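Local coordinates for protein packaging enzyme P4 (Pseudomonas phage phi13, PDB 4BLP) that probably hydrolyses NTP as a hexameric RecA-like helicase motor to drive RNA packaging into the phage capsid, at residues A234-L239 against A274-G279. Residues are numbered along the deposited sequence; the frame is centred on the assembly and turned at random.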
loop_
_atom_site.group_PDB
_atom_site.type_symbol
_atom_site.label_atom_id
_atom_site.label_comp_id
_atom_site.label_asym_id
_atom_site.label_seq_id
_atom_site.Cartn_x
_atom_site.Cartn_y
_atom_site.Cartn_z
ATOM N N ALA D 234 7.587 14.806 1.902
ATOM C CA ALA D 234 6.388 15.571 2.233
ATOM C C ALA D 234 6.608 16.444 3.482
ATOM O O ALA D 234 5.921 17.458 3.636
ATOM C CB ALA D 234 5.200 14.629 2.448
ATOM N N LEU D 235 7.575 16.088 4.348
ATOM C CA LEU D 235 7.854 16.900 5.535
ATOM C C LEU D 235 8.442 18.236 5.072
ATOM O O LEU D 235 8.105 19.259 5.632
ATOM C CB LEU D 235 8.851 16.196 6.465
ATOM C CG LEU D 235 9.215 16.963 7.742
ATOM C CD1 LEU D 235 7.983 17.288 8.639
ATOM C CD2 LEU D 235 10.320 16.207 8.531
ATOM N N TYR D 236 9.344 18.198 4.080
ATOM C CA TYR D 236 9.961 19.450 3.592
ATOM C C TYR D 236 8.925 20.321 2.942
ATOM O O TYR D 236 8.932 21.528 3.181
ATOM C CB TYR D 236 11.071 19.158 2.586
ATOM C CG TYR D 236 12.107 18.176 3.083
ATOM C CD1 TYR D 236 12.715 18.338 4.327
ATOM C CD2 TYR D 236 12.524 17.117 2.285
ATOM C CE1 TYR D 236 13.712 17.460 4.760
ATOM C CE2 TYR D 236 13.510 16.235 2.709
ATOM C CZ TYR D 236 14.089 16.400 3.953
ATOM O OH TYR D 236 15.098 15.542 4.323
ATOM N N ALA D 237 8.022 19.725 2.116
ATOM C CA ALA D 237 6.951 20.521 1.480
ATOM C C ALA D 237 6.050 21.114 2.577
ATOM O O ALA D 237 5.596 22.262 2.452
ATOM C CB ALA D 237 6.126 19.620 0.549
ATOM N N ALA D 238 5.781 20.339 3.640
ATOM C CA ALA D 238 4.907 20.830 4.752
ATOM C C ALA D 238 5.571 22.001 5.440
ATOM O O ALA D 238 4.913 22.975 5.782
ATOM C CB ALA D 238 4.630 19.720 5.785
ATOM N N LEU D 239 6.883 21.889 5.687
ATOM C CA LEU D 239 7.585 23.014 6.354
ATOM C C LEU D 239 7.561 24.267 5.463
ATOM O O LEU D 239 7.368 25.369 5.970
ATOM C CB LEU D 239 9.038 22.605 6.631
ATOM C CG LEU D 239 9.202 21.558 7.762
ATOM C CD1 LEU D 239 10.663 21.120 7.858
ATOM C CD2 LEU D 239 8.716 22.117 9.152
ATOM N N ALA D 274 16.838 23.400 5.915
ATOM C CA ALA D 274 17.245 24.805 5.737
ATOM C C ALA D 274 16.701 25.386 4.418
ATOM O O ALA D 274 16.315 26.542 4.378
ATOM C CB ALA D 274 18.766 24.918 5.751
ATOM N N ALA D 275 16.629 24.550 3.356
ATOM C CA ALA D 275 16.158 24.961 2.046
ATOM C C ALA D 275 14.646 25.128 2.019
ATOM O O ALA D 275 14.125 25.671 1.044
ATOM C CB ALA D 275 16.571 23.922 1.002
ATOM N N SER D 276 13.954 24.732 3.110
ATOM C CA SER D 276 12.501 24.782 3.158
ATOM C C SER D 276 11.924 25.940 3.955
ATOM O O SER D 276 10.710 26.174 3.864
ATOM C CB SER D 276 11.963 23.475 3.745
ATOM O OG SER D 276 12.508 22.348 3.056
ATOM N N VAL D 277 12.738 26.621 4.792
ATOM C CA VAL D 277 12.164 27.596 5.731
ATOM C C VAL D 277 12.958 28.903 5.785
ATOM O O VAL D 277 14.064 28.977 5.255
ATOM C CB VAL D 277 12.099 26.958 7.156
ATOM C CG1 VAL D 277 11.148 25.724 7.200
ATOM C CG2 VAL D 277 13.514 26.545 7.632
ATOM N N ALA D 278 12.432 29.894 6.534
ATOM C CA ALA D 278 13.080 31.201 6.682
ATOM C C ALA D 278 14.345 31.127 7.528
ATOM O O ALA D 278 15.240 31.932 7.334
ATOM C CB ALA D 278 12.117 32.204 7.310
ATOM N N GLY D 279 14.404 30.191 8.477
ATOM C CA GLY D 279 15.603 30.084 9.301
ATOM C C GLY D 279 15.738 28.751 9.978
ATOM O O GLY D 279 14.744 28.071 10.218
#
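Ser276 sets its side chain against one side of the helix at Tyr236 and Leu239. Its CB lies 3.6 Å from Tyr236 O. Its OG comes within 3.5 Å of Tyr236 CB, beside the root of the aromatic side chain. No hydrogen bond joins the two segments, so this is van der Waals packing. The polar end of Ser276 is used outside the pair. OG is hydrogen-bonded to Asn272 O and to Arg216 NH2 of a neighbouring subunit, and the same Arg216 packs on Tyr236. With chi1 at -52°, OG sits beside the serine's own backbone N and anti to its carbonyl carbon. This turns OG toward Tyr236 CB, and its two outside bonds help keep it there.

Leu239 is three residues, nearly a turn, further on and directs its CB toward segment 274-279. That CB meets Val277 CG1 at 3.8 Å and is 4.2 Å from Ser276 CB. Only one methyl of Val277 makes this contact, and the same CG1 is 4.0 Å from Leu239 O. The serine's backbone is tied to the helix as well, because Ser276 O is hydrogen-bonded to Thr240 OG1.

All four touching residues are buried. Segment 274-279 runs from the end of helix 266-274 through a loop into strand 279-284. The contact packs helix 233-248 and this loop against the central mixed sheet of the RecA-like P-loop NTPase fold. Through Arg216 of the neighbouring subunit it also reaches the subunit interface. Leu239 and Val277 both rest on Leu148 of strand 147-152, which neighbours strand 279-284. Leu239 also touches Leu218 of helix 216-221, while Tyr236 lies on Val269 and Ile273 of helix 266-274.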